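PDB 2D5C: shikimate dehydrogenase (NADP(+)) from Thermus thermophilus, which catalyses the reversible NADPH-linked reduction of 3-dehydroshikimate to shikimate, the fourth step of chorismate biosynthesis. Local coordinates for residues Arg3-Gly8 and Arg55-Thr60; Leu15-His20 and Gly31-Trp36; Val84-Gln89 and Phe240-Gly245; Phe97-Pro102 and Ala233-Leu238. All blocks are in the same frame, centred on the assembly; numbering follows the deposited sequence.

Contact 1 of 4, residues Arg3-Gly8 and Arg55-Thr60; sequences RFAVLG and RGVNLT. With SKM ((3R,4S,5R)-3,4,5-trihydroxycyclohex-1-ene-1-carboxylic acid), chain E.
Leu7 lays its CD1 branch against two side chains of the neighbouring parallel strand, 3.9 Å from Leu59 CD2 and 4.0 Å from Val57 CG2. With Ala5, these residues form one apolar face. Phe4, Val6 and Asn58 stand on the other. There Phe4 turns the edge of its ring to the backbone of Gly56, CD2 lying 3.4 Å from Gly56 O. The ring lies alongside the aliphatic part of Arg55, Phe4 CE2 3.7 Å from Arg55 CG. The arginine chain then bends (chi2 65°) and carries the guanidinium away to Trp243 O and to Leu242 O of the second subunit. Asn58 is pinned at both ends of its amide, OD1 to Tyr33 OH and ND2 to Asn85 O, and its CB sits 3.2 Å from shikimate O7. Backbone bonds knit the strands, among them Asn58 N to Ala5 O at 2.8 Å. Thr60 sets OG1 anti to the backbone N (chi1 -156°), for a hydrogen bond with shikimate O11 at 3.2 Å, while CG2 presses on Gly8 CA, 3.5 Å away, where any side chain would clash. This is the interior of an open alpha/beta sheet whose strand ends line the shikimate pocket of the substrate-binding domain.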
# COMPACT_ATOMS: atom_id res chain seq x y z
N ARG A 3 -4.90 -2.75 12.15
CA ARG A 3 -5.81 -3.88 12.22
C ARG A 3 -5.48 -4.86 11.11
O ARG A 3 -5.64 -4.55 9.93
CB ARG A 3 -7.27 -3.42 12.07
CG ARG A 3 -7.77 -2.49 13.17
CD ARG A 3 -7.47 -3.07 14.54
NE ARG A 3 -7.87 -2.17 15.62
CZ ARG A 3 -7.38 -2.23 16.85
NH1 ARG A 3 -6.47 -3.14 17.16
NH2 ARG A 3 -7.80 -1.38 17.78
N PHE A 4 -5.00 -6.04 11.50
CA PHE A 4 -4.63 -7.09 10.55
C PHE A 4 -5.42 -8.36 10.81
O PHE A 4 -6.09 -8.50 11.83
CB PHE A 4 -3.14 -7.40 10.67
CG PHE A 4 -2.24 -6.24 10.38
CD1 PHE A 4 -1.33 -5.79 11.34
CD2 PHE A 4 -2.28 -5.60 9.14
CE1 PHE A 4 -0.48 -4.72 11.07
CE2 PHE A 4 -1.43 -4.54 8.86
CZ PHE A 4 -0.52 -4.09 9.82
N ALA A 5 -5.34 -9.31 9.87
CA ALA A 5 -6.04 -10.57 10.03
C ALA A 5 -5.58 -11.59 9.00
O ALA A 5 -5.02 -11.23 7.96
CB ALA A 5 -7.55 -10.36 9.91
N VAL A 6 -5.80 -12.87 9.30
CA VAL A 6 -5.49 -13.94 8.37
C VAL A 6 -6.87 -14.50 8.05
O VAL A 6 -7.64 -14.86 8.95
CB VAL A 6 -4.59 -15.06 8.98
CG1 VAL A 6 -5.26 -15.69 10.21
CG2 VAL A 6 -4.33 -16.14 7.93
N LEU A 7 -7.21 -14.53 6.76
CA LEU A 7 -8.51 -15.03 6.31
C LEU A 7 -8.35 -16.40 5.67
O LEU A 7 -7.41 -16.63 4.90
CB LEU A 7 -9.12 -14.06 5.29
CG LEU A 7 -9.22 -12.59 5.68
CD1 LEU A 7 -9.79 -11.79 4.51
CD2 LEU A 7 -10.10 -12.43 6.92
N GLY A 8 -9.26 -17.31 5.99
CA GLY A 8 -9.17 -18.64 5.43
C GLY A 8 -10.09 -19.63 6.11
O GLY A 8 -11.01 -19.25 6.84
N ARG A 55 -6.01 -2.78 7.64
CA ARG A 55 -4.90 -2.20 6.88
C ARG A 55 -4.36 -3.25 5.92
O ARG A 55 -3.87 -2.93 4.84
CB ARG A 55 -3.78 -1.75 7.81
CG ARG A 55 -2.45 -1.46 7.12
CD ARG A 55 -2.54 -0.26 6.18
NE ARG A 55 -1.20 0.13 5.73
CZ ARG A 55 -0.95 1.20 4.97
NH1 ARG A 55 -1.94 1.99 4.58
NH2 ARG A 55 0.30 1.46 4.60
N GLY A 56 -4.44 -4.51 6.34
CA GLY A 56 -3.96 -5.60 5.51
C GLY A 56 -4.38 -6.94 6.07
O GLY A 56 -4.74 -7.05 7.24
N VAL A 57 -4.36 -7.96 5.22
CA VAL A 57 -4.71 -9.30 5.66
C VAL A 57 -3.88 -10.29 4.89
O VAL A 57 -3.40 -9.99 3.79
CB VAL A 57 -6.20 -9.66 5.41
CG1 VAL A 57 -7.12 -8.73 6.18
CG2 VAL A 57 -6.51 -9.61 3.90
N ASN A 58 -3.67 -11.45 5.50
CA ASN A 58 -2.97 -12.55 4.85
C ASN A 58 -4.11 -13.45 4.40
O ASN A 58 -5.19 -13.44 5.01
CB ASN A 58 -2.06 -13.28 5.83
CG ASN A 58 -0.72 -12.61 6.00
OD1 ASN A 58 -0.23 -12.43 7.12
ND2 ASN A 58 -0.11 -12.24 4.87
N LEU A 59 -3.89 -14.19 3.32
CA LEU A 59 -4.91 -15.10 2.82
C LEU A 59 -4.34 -16.50 2.82
O LEU A 59 -3.17 -16.69 2.48
CB LEU A 59 -5.32 -14.74 1.38
CG LEU A 59 -5.93 -13.38 1.08
CD1 LEU A 59 -6.32 -13.33 -0.38
CD2 LEU A 59 -7.15 -13.12 1.96
N THR A 60 -5.16 -17.46 3.21
CA THR A 60 -4.73 -18.85 3.24
C THR A 60 -5.84 -19.67 2.56
O THR A 60 -6.79 -19.09 2.04
CB THR A 60 -4.50 -19.31 4.72
OG1 THR A 60 -3.59 -20.42 4.74
CG2 THR A 60 -5.81 -19.72 5.37
O12 SKM E . 0.93 -17.49 2.96
C8 SKM E . 0.71 -17.78 4.35
C6 SKM E . -0.41 -16.86 4.90
O7 SKM E . -0.02 -15.50 4.73
C5 SKM E . -0.67 -17.13 6.40
C4 SKM E . -0.60 -18.62 6.76
C1 SKM E . -1.05 -19.02 8.12
O2 SKM E . -1.51 -18.09 8.98
O3 SKM E . -1.02 -20.19 8.47
C10 SKM E . -0.16 -19.56 5.93
C9 SKM E . 0.32 -19.28 4.52
O11 SKM E . -0.74 -19.61 3.61

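Contact 2 of 4, residues Leu15-His20 and Gly31-Trp36; sequences LSPAMH and GSYEAW. With SKM ((3R,4S,5R)-3,4,5-trihydroxycyclohex-1-ene-1-carboxylic acid), chain E.
The imidazole of His20 and the phenol ring of Tyr33 form an offset stack, centroids 4.4 Å apart and planes at 8°, with Tyr33 CE2 over a face of the histidine toward its rim. Ser16 O approaches the tyrosine over a ring face as well. Both nitrogens at the imidazole edge are engaged: ND1 of His20 donates to Ser16 O at 3.1 Å, coming from above that carbonyl's plane, and NE2 reaches Gly236 O. These two bonds fix the rotation of the ring on which the tyrosine lies. Pro17 packs obliquely on Tyr33, its CG 4.0 Å from Tyr33 CD1, and also touches Ala35 CB. Tyr33 extends with CG anti to the backbone N (chi1 -173°), carrying OH to within 3.4 Å of Ser16 CB and on to its hydrogen-bond partner Asn58. Ser16 OG in turn donates to shikimate O2 at 2.6 Å. A phenylalanine in place of Tyr33 lacks the hydroxyl, which would probably leave Asn58 OD1 without its mate and the amide freer to turn. One water donates to both Pro17 O and Tyr33 O. Helix 16-20 runs antiparallel to strand 31-36 (171° between their directions), the axes 7.4 Å apart at their closest, within a beta-alpha-beta unit that strand 2-8 opens; helix 229-244 closes in beside His20 and Tyr33.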
# COMPACT_ATOMS: atom_id res chain seq x y z
N LEU A 15 -0.79 -19.78 13.16
CA LEU A 15 0.26 -19.26 14.03
C LEU A 15 0.58 -17.80 13.68
O LEU A 15 1.45 -17.17 14.31
CB LEU A 15 1.53 -20.10 13.89
CG LEU A 15 1.50 -21.53 14.43
CD1 LEU A 15 2.89 -22.16 14.31
CD2 LEU A 15 1.06 -21.53 15.89
N SER A 16 -0.09 -17.25 12.68
CA SER A 16 0.15 -15.87 12.30
C SER A 16 -0.20 -14.87 13.40
O SER A 16 0.55 -13.92 13.63
CB SER A 16 -0.62 -15.52 11.02
OG SER A 16 0.00 -16.17 9.93
N PRO A 17 -1.33 -15.08 14.09
CA PRO A 17 -1.66 -14.12 15.14
C PRO A 17 -0.51 -13.98 16.14
O PRO A 17 -0.17 -12.87 16.55
CB PRO A 17 -2.92 -14.72 15.76
CG PRO A 17 -3.59 -15.36 14.58
CD PRO A 17 -2.43 -16.04 13.89
N ALA A 18 0.08 -15.11 16.53
CA ALA A 18 1.20 -15.09 17.48
C ALA A 18 2.44 -14.41 16.90
O ALA A 18 3.12 -13.64 17.58
CB ALA A 18 1.54 -16.52 17.91
N MET A 19 2.74 -14.68 15.64
CA MET A 19 3.91 -14.07 15.02
C MET A 19 3.80 -12.56 14.91
O MET A 19 4.75 -11.83 15.18
CB MET A 19 4.13 -14.60 13.60
CG MET A 19 4.58 -16.04 13.50
SD MET A 19 5.18 -16.35 11.83
CE MET A 19 3.66 -16.23 10.87
N HIS A 20 2.64 -12.09 14.47
CA HIS A 20 2.53 -10.65 14.27
C HIS A 20 2.26 -9.90 15.58
O HIS A 20 2.54 -8.72 15.72
CB HIS A 20 1.39 -10.39 13.27
CG HIS A 20 1.84 -10.79 11.89
ND1 HIS A 20 1.67 -12.03 11.38
CD2 HIS A 20 2.48 -9.99 10.93
CE1 HIS A 20 2.19 -11.98 10.13
NE2 HIS A 20 2.68 -10.78 9.84
N GLY A 31 -1.71 -2.39 17.71
CA GLY A 31 -2.51 -3.03 16.69
C GLY A 31 -2.90 -4.44 17.07
O GLY A 31 -2.52 -4.94 18.13
N SER A 32 -3.65 -5.09 16.19
CA SER A 32 -4.09 -6.45 16.43
C SER A 32 -4.02 -7.24 15.14
O SER A 32 -3.99 -6.66 14.05
CB SER A 32 -5.53 -6.45 16.95
OG SER A 32 -6.39 -5.77 16.05
N TYR A 33 -3.98 -8.55 15.28
CA TYR A 33 -3.92 -9.49 14.16
C TYR A 33 -4.74 -10.69 14.62
O TYR A 33 -4.30 -11.46 15.47
CB TYR A 33 -2.47 -9.91 13.89
CG TYR A 33 -2.29 -10.75 12.65
CD1 TYR A 33 -2.87 -12.02 12.55
CD2 TYR A 33 -1.59 -10.26 11.54
CE1 TYR A 33 -2.75 -12.78 11.39
CE2 TYR A 33 -1.47 -11.01 10.37
CZ TYR A 33 -2.05 -12.27 10.30
OH TYR A 33 -1.96 -13.03 9.15
N GLU A 34 -5.94 -10.82 14.05
CA GLU A 34 -6.86 -11.90 14.40
C GLU A 34 -7.02 -12.94 13.28
O GLU A 34 -6.67 -12.69 12.12
CB GLU A 34 -8.24 -11.31 14.70
CG GLU A 34 -8.81 -10.52 13.52
CD GLU A 34 -10.30 -10.26 13.63
OE1 GLU A 34 -11.08 -11.23 13.70
OE2 GLU A 34 -10.70 -9.07 13.63
N ALA A 35 -7.56 -14.09 13.65
CA ALA A 35 -7.83 -15.17 12.70
C ALA A 35 -9.33 -15.07 12.43
O ALA A 35 -10.13 -15.15 13.37
CB ALA A 35 -7.49 -16.51 13.31
N TRP A 36 -9.72 -14.89 11.18
CA TRP A 36 -11.13 -14.76 10.82
C TRP A 36 -11.54 -15.85 9.84
O TRP A 36 -11.21 -15.78 8.66
CB TRP A 36 -11.37 -13.38 10.20
CG TRP A 36 -12.81 -12.96 10.08
CD1 TRP A 36 -13.91 -13.74 10.28
CD2 TRP A 36 -13.29 -11.67 9.71
NE1 TRP A 36 -15.05 -13.00 10.05
CE2 TRP A 36 -14.70 -11.73 9.71
CE3 TRP A 36 -12.67 -10.45 9.39
CZ2 TRP A 36 -15.50 -10.63 9.39
CZ3 TRP A 36 -13.46 -9.36 9.07
CH2 TRP A 36 -14.86 -9.45 9.08
O12 SKM E . 0.93 -17.49 2.96
C8 SKM E . 0.71 -17.78 4.35
C6 SKM E . -0.41 -16.86 4.90
O7 SKM E . -0.02 -15.50 4.73
C5 SKM E . -0.67 -17.13 6.40
C4 SKM E . -0.60 -18.62 6.76
C1 SKM E . -1.05 -19.02 8.12
O2 SKM E . -1.51 -18.09 8.98
O3 SKM E . -1.02 -20.19 8.47
C10 SKM E . -0.16 -19.56 5.93
C9 SKM E . 0.32 -19.28 4.52
O11 SKM E . -0.74 -19.61 3.61
O HOH W 1 -2.43 -11.43 17.50

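Contact 3 of 4, residues Val84-Gln89 and Phe240-Gly245; sequences VNTVLQ and FRLWTG. With SKM ((3R,4S,5R)-3,4,5-trihydroxycyclohex-1-ene-1-carboxylic acid), chain E; SO4 (sulfate ion), chain F.
Trp243 directs the N-H edge of its indole at strand 86-89, where NE1 donates to Val87 O at 2.9 Å. The bond is bent (139° at the hydrogen), and the donor stands well above the carbonyl plane rather than on a lone pair. Trp243 CG lies anti to the carbonyl carbon (chi1 -62°), which swings the indole against the strand. Thr86 crosses it obliquely, CG2 3.5 Å from Trp243 NE1 and 3.9 Å from Leu242 CD1. Leu88 slides past the indole in the opposite sense, its CD1 at the ring edge 4.1 Å from Trp243 CD1. Where the strand begins, Asn85 and Thr86 both face Phe97 in a classic beta bulge, and Asn85 ND2 donates to shikimate O12 at 3.0 Å. With an alanine in place of Trp243 the indole N-H is gone, and Val87 O is likely to lose its side-chain donor and a gap to open beside Thr86 and Leu88. Within the helix, Thr244 N and OG1 grip Phe240 O from opposite faces of its carbonyl plane. Toward the second subunit, Arg241 NE donates to sulfate O1 at 3.1 Å; the ion, probably from the crystallisation liquor, is also bonded by Glu91 N of that subunit.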
# COMPACT_ATOMS: atom_id res chain seq x y z
N VAL A 84 -2.45 -14.97 -4.31
CA VAL A 84 -2.12 -13.82 -3.48
C VAL A 84 -2.22 -14.27 -2.03
O VAL A 84 -3.25 -14.83 -1.62
CB VAL A 84 -3.12 -12.67 -3.73
CG1 VAL A 84 -3.06 -11.66 -2.58
CG2 VAL A 84 -2.80 -11.99 -5.08
N ASN A 85 -1.17 -14.03 -1.25
CA ASN A 85 -1.19 -14.40 0.17
C ASN A 85 -1.16 -13.15 1.06
O ASN A 85 -1.32 -13.24 2.28
CB ASN A 85 0.01 -15.29 0.49
CG ASN A 85 1.26 -14.50 0.85
OD1 ASN A 85 1.66 -13.58 0.13
ND2 ASN A 85 1.88 -14.85 1.96
N THR A 86 -0.97 -11.99 0.44
CA THR A 86 -0.93 -10.75 1.20
C THR A 86 -1.70 -9.64 0.48
O THR A 86 -1.47 -9.38 -0.71
CB THR A 86 0.52 -10.28 1.40
OG1 THR A 86 1.26 -11.30 2.09
CG2 THR A 86 0.57 -8.98 2.22
N VAL A 87 -2.63 -9.02 1.20
CA VAL A 87 -3.43 -7.93 0.65
C VAL A 87 -3.22 -6.67 1.48
O VAL A 87 -3.25 -6.71 2.71
CB VAL A 87 -4.93 -8.29 0.65
CG1 VAL A 87 -5.75 -7.12 0.09
CG2 VAL A 87 -5.16 -9.56 -0.18
N LEU A 88 -2.99 -5.54 0.79
CA LEU A 88 -2.81 -4.23 1.43
C LEU A 88 -4.04 -3.39 1.11
O LEU A 88 -4.48 -3.36 -0.04
CB LEU A 88 -1.57 -3.53 0.86
CG LEU A 88 -1.42 -2.03 1.14
CD1 LEU A 88 -1.28 -1.81 2.64
CD2 LEU A 88 -0.20 -1.47 0.39
N GLN A 89 -4.59 -2.71 2.11
CA GLN A 89 -5.75 -1.84 1.90
C GLN A 89 -5.34 -0.38 2.04
O GLN A 89 -4.83 0.04 3.09
CB GLN A 89 -6.87 -2.18 2.91
CG GLN A 89 -8.13 -1.29 2.82
CD GLN A 89 -8.00 0.03 3.57
OE1 GLN A 89 -8.09 1.11 2.99
NE2 GLN A 89 -7.78 -0.05 4.88
N PHE A 240 4.39 -7.90 6.64
CA PHE A 240 4.32 -6.80 7.59
C PHE A 240 5.03 -5.56 7.03
O PHE A 240 4.56 -4.43 7.22
CB PHE A 240 4.96 -7.20 8.92
CG PHE A 240 4.56 -6.31 10.06
CD1 PHE A 240 3.53 -6.67 10.92
CD2 PHE A 240 5.21 -5.09 10.26
CE1 PHE A 240 3.14 -5.82 11.97
CE2 PHE A 240 4.83 -4.24 11.29
CZ PHE A 240 3.80 -4.61 12.15
N ARG A 241 6.15 -5.76 6.35
CA ARG A 241 6.87 -4.64 5.77
C ARG A 241 6.03 -4.06 4.63
O ARG A 241 6.01 -2.85 4.44
CB ARG A 241 8.25 -5.06 5.25
CG ARG A 241 9.08 -3.88 4.76
CD ARG A 241 10.46 -4.32 4.32
NE ARG A 241 10.39 -5.28 3.22
CZ ARG A 241 11.43 -5.94 2.74
NH1 ARG A 241 12.64 -5.76 3.25
NH2 ARG A 241 11.26 -6.79 1.73
N LEU A 242 5.34 -4.90 3.87
CA LEU A 242 4.49 -4.37 2.80
C LEU A 242 3.43 -3.46 3.40
O LEU A 242 3.15 -2.38 2.88
CB LEU A 242 3.78 -5.48 2.01
CG LEU A 242 4.62 -6.41 1.14
CD1 LEU A 242 3.70 -7.39 0.43
CD2 LEU A 242 5.42 -5.61 0.14
N TRP A 243 2.83 -3.90 4.51
CA TRP A 243 1.78 -3.12 5.15
C TRP A 243 2.24 -1.83 5.84
O TRP A 243 1.52 -0.84 5.81
CB TRP A 243 1.06 -3.96 6.21
CG TRP A 243 0.36 -5.16 5.69
CD1 TRP A 243 -0.28 -5.29 4.49
CD2 TRP A 243 0.21 -6.41 6.37
NE1 TRP A 243 -0.82 -6.56 4.37
CE2 TRP A 243 -0.53 -7.26 5.52
CE3 TRP A 243 0.63 -6.90 7.62
CZ2 TRP A 243 -0.86 -8.58 5.87
CZ3 TRP A 243 0.29 -8.21 7.98
CH2 TRP A 243 -0.44 -9.03 7.10
N THR A 244 3.42 -1.84 6.45
CA THR A 244 3.88 -0.68 7.21
C THR A 244 5.17 0.02 6.78
O THR A 244 5.41 1.16 7.19
CB THR A 244 4.13 -1.08 8.67
OG1 THR A 244 5.25 -1.99 8.72
CG2 THR A 244 2.92 -1.76 9.26
N GLY A 245 6.00 -0.67 6.01
CA GLY A 245 7.27 -0.11 5.60
C GLY A 245 8.34 -0.52 6.61
O GLY A 245 9.50 -0.15 6.48
O12 SKM E . 0.93 -17.49 2.96
C8 SKM E . 0.71 -17.78 4.35
C6 SKM E . -0.41 -16.86 4.90
O7 SKM E . -0.02 -15.50 4.73
C5 SKM E . -0.67 -17.13 6.40
C4 SKM E . -0.60 -18.62 6.76
C1 SKM E . -1.05 -19.02 8.12
O2 SKM E . -1.51 -18.09 8.98
O3 SKM E . -1.02 -20.19 8.47
C10 SKM E . -0.16 -19.56 5.93
C9 SKM E . 0.32 -19.28 4.52
O11 SKM E . -0.74 -19.61 3.61
S SO4 F . 8.89 -3.77 0.16
O1 SO4 F . 8.03 -4.37 1.39
O2 SO4 F . 8.04 -2.75 -0.42
O3 SO4 F . 10.03 -3.30 0.60
O4 SO4 F . 8.99 -4.89 -0.74

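Contact 4 of 4, residues Phe97-Pro102 and Ala233-Leu238; sequences FNTDAP and AWQGAL. With SKM ((3R,4S,5R)-3,4,5-trihydroxycyclohex-1-ene-1-carboxylic acid), chain E.
Gln235 meets Thr99 and Asp100 where helix 229-244 passes the start of helix 100-110, the two helices that join the substrate-binding and NADP-binding domains in this family; shikimate lies in the cleft between. The backbone carbonyl of Gln235 is gripped first: Thr99 OG1 donates to Gln235 O at 2.8 Å, tilted 33° from the carbonyl plane. The hydroxyl gets there by sitting between the backbone N and the carbonyl carbon (chi1 65°). Gln235 folds its own chain, bending again at chi2 (76°), and rests CB 3.4 Å from Thr99 O and CG 3.8 Å from Asp100 OD1. The folded chain turns the amide to the ligand, where OE1 accepts from shikimate O7 at 3.0 Å; NE2 is held by Leu232 O. Beside it Asp100 OD1 accepts from shikimate O12 at 2.8 Å, and OD2 makes a salt bridge with Lys64, the proton acceptor. A turn after Gln235, Leu238 completes the contact with apolar packing. The Leu238 and Thr99 side chains slide past each other in opposite directions, CB near CB, while Leu238 CD1 leans on the Pro102 ring, 3.7 Å from Pro102 CG. The start of helix 100-110 is capped by Asn98, whose OD1 accepts from Ala101 N at 3.0 Å, nearly in line with the side-chain C=O.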
# COMPACT_ATOMS: atom_id res chain seq x y z
N PHE A 97 -0.35 -9.13 -3.25
CA PHE A 97 1.05 -9.49 -3.41
C PHE A 97 1.25 -10.93 -2.98
O PHE A 97 0.36 -11.55 -2.42
CB PHE A 97 1.96 -8.64 -2.52
CG PHE A 97 1.79 -7.16 -2.71
CD1 PHE A 97 0.76 -6.48 -2.08
CD2 PHE A 97 2.68 -6.46 -3.52
CE1 PHE A 97 0.62 -5.09 -2.25
CE2 PHE A 97 2.55 -5.09 -3.69
CZ PHE A 97 1.51 -4.40 -3.06
N ASN A 98 2.44 -11.45 -3.24
CA ASN A 98 2.72 -12.81 -2.81
C ASN A 98 4.04 -12.81 -2.08
O ASN A 98 5.08 -12.62 -2.71
CB ASN A 98 2.81 -13.77 -3.99
CG ASN A 98 2.94 -15.22 -3.54
OD1 ASN A 98 3.93 -15.60 -2.91
ND2 ASN A 98 1.95 -16.03 -3.86
N THR A 99 4.00 -12.99 -0.76
CA THR A 99 5.24 -13.04 -0.02
C THR A 99 5.72 -14.47 0.23
O THR A 99 6.77 -14.66 0.80
CB THR A 99 5.13 -12.27 1.32
OG1 THR A 99 4.19 -12.93 2.18
CG2 THR A 99 4.67 -10.83 1.06
N ASP A 100 4.94 -15.47 -0.21
CA ASP A 100 5.36 -16.87 -0.04
C ASP A 100 6.61 -17.12 -0.86
O ASP A 100 7.54 -17.80 -0.41
CB ASP A 100 4.28 -17.86 -0.51
CG ASP A 100 3.09 -17.95 0.43
OD1 ASP A 100 3.29 -18.06 1.66
OD2 ASP A 100 1.95 -17.93 -0.07
N ALA A 101 6.66 -16.58 -2.08
CA ALA A 101 7.83 -16.80 -2.94
C ALA A 101 9.13 -16.21 -2.37
O ALA A 101 10.10 -16.93 -2.16
CB ALA A 101 7.57 -16.27 -4.36
N PRO A 102 9.18 -14.89 -2.12
CA PRO A 102 10.42 -14.32 -1.58
C PRO A 102 10.73 -14.87 -0.18
O PRO A 102 11.89 -15.03 0.19
CB PRO A 102 10.14 -12.82 -1.58
CG PRO A 102 8.64 -12.75 -1.43
CD PRO A 102 8.19 -13.83 -2.37
N ALA A 233 7.61 -17.65 8.92
CA ALA A 233 8.11 -16.42 9.56
C ALA A 233 8.55 -15.36 8.55
O ALA A 233 8.27 -14.17 8.73
CB ALA A 233 9.26 -16.74 10.49
N TRP A 234 9.25 -15.79 7.51
CA TRP A 234 9.70 -14.84 6.51
C TRP A 234 8.57 -14.28 5.64
O TRP A 234 8.54 -13.07 5.38
CB TRP A 234 10.79 -15.47 5.63
CG TRP A 234 12.15 -15.21 6.17
CD1 TRP A 234 12.94 -16.07 6.87
CD2 TRP A 234 12.87 -13.98 6.08
NE1 TRP A 234 14.11 -15.45 7.22
CE2 TRP A 234 14.10 -14.17 6.75
CE3 TRP A 234 12.59 -12.73 5.50
CZ2 TRP A 234 15.05 -13.16 6.86
CZ3 TRP A 234 13.54 -11.73 5.60
CH2 TRP A 234 14.76 -11.95 6.28
N GLN A 235 7.65 -15.13 5.20
CA GLN A 235 6.57 -14.59 4.39
C GLN A 235 5.76 -13.61 5.23
O GLN A 235 5.24 -12.61 4.72
CB GLN A 235 5.68 -15.71 3.82
CG GLN A 235 4.85 -16.53 4.82
CD GLN A 235 3.62 -15.80 5.34
OE1 GLN A 235 2.92 -15.11 4.59
NE2 GLN A 235 3.34 -15.96 6.64
N GLY A 236 5.70 -13.87 6.54
CA GLY A 236 4.97 -12.99 7.44
C GLY A 236 5.70 -11.67 7.65
O GLY A 236 5.08 -10.60 7.59
N ALA A 237 7.01 -11.71 7.90
CA ALA A 237 7.78 -10.48 8.10
C ALA A 237 7.71 -9.62 6.85
O ALA A 237 7.58 -8.39 6.92
CB ALA A 237 9.24 -10.81 8.41
N LEU A 238 7.80 -10.26 5.69
CA LEU A 238 7.74 -9.53 4.44
C LEU A 238 6.38 -8.89 4.24
O LEU A 238 6.28 -7.79 3.69
CB LEU A 238 8.06 -10.45 3.26
CG LEU A 238 9.50 -10.94 3.19
CD1 LEU A 238 9.64 -11.91 2.03
CD2 LEU A 238 10.45 -9.78 3.03
O12 SKM E . 0.93 -17.49 2.96
C8 SKM E . 0.71 -17.78 4.35
C6 SKM E . -0.41 -16.86 4.90
O7 SKM E . -0.02 -15.50 4.73
C5 SKM E . -0.67 -17.13 6.40
C4 SKM E . -0.60 -18.62 6.76
C1 SKM E . -1.05 -19.02 8.12
O2 SKM E . -1.51 -18.09 8.98
O3 SKM E . -1.02 -20.19 8.47
C10 SKM E . -0.16 -19.56 5.93
C9 SKM E . 0.32 -19.28 4.52
O11 SKM E . -0.74 -19.61 3.61

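Overall arrangement
Each of the four contacts touches the same shikimate. Contacts 1 and 2 share a sheet, with centres about 8 Å apart, and meet where Asn58 OD1 lies 2.7 Å from Tyr33 OH. Contact 3 extends the sheet past strand 56-59, about 9 Å from contact 1 between centres, with Arg55 O 2.8 Å from Gln89 N. Contacts 3 and 4 both use helix 229-244, and segments 84-89 and 97-102 are joined by Asn85 OD1 and Thr99 N, 2.6 Å apart. That helix also reaches contact 2, where His20 CD2 is 3.5 Å from Phe240 CD1. Around the ligand, Ser16 serves the carboxylate, while Thr60, Asn85, Asp100 and Gln235 hold the hydroxyls, with Lys64 beside Asp100.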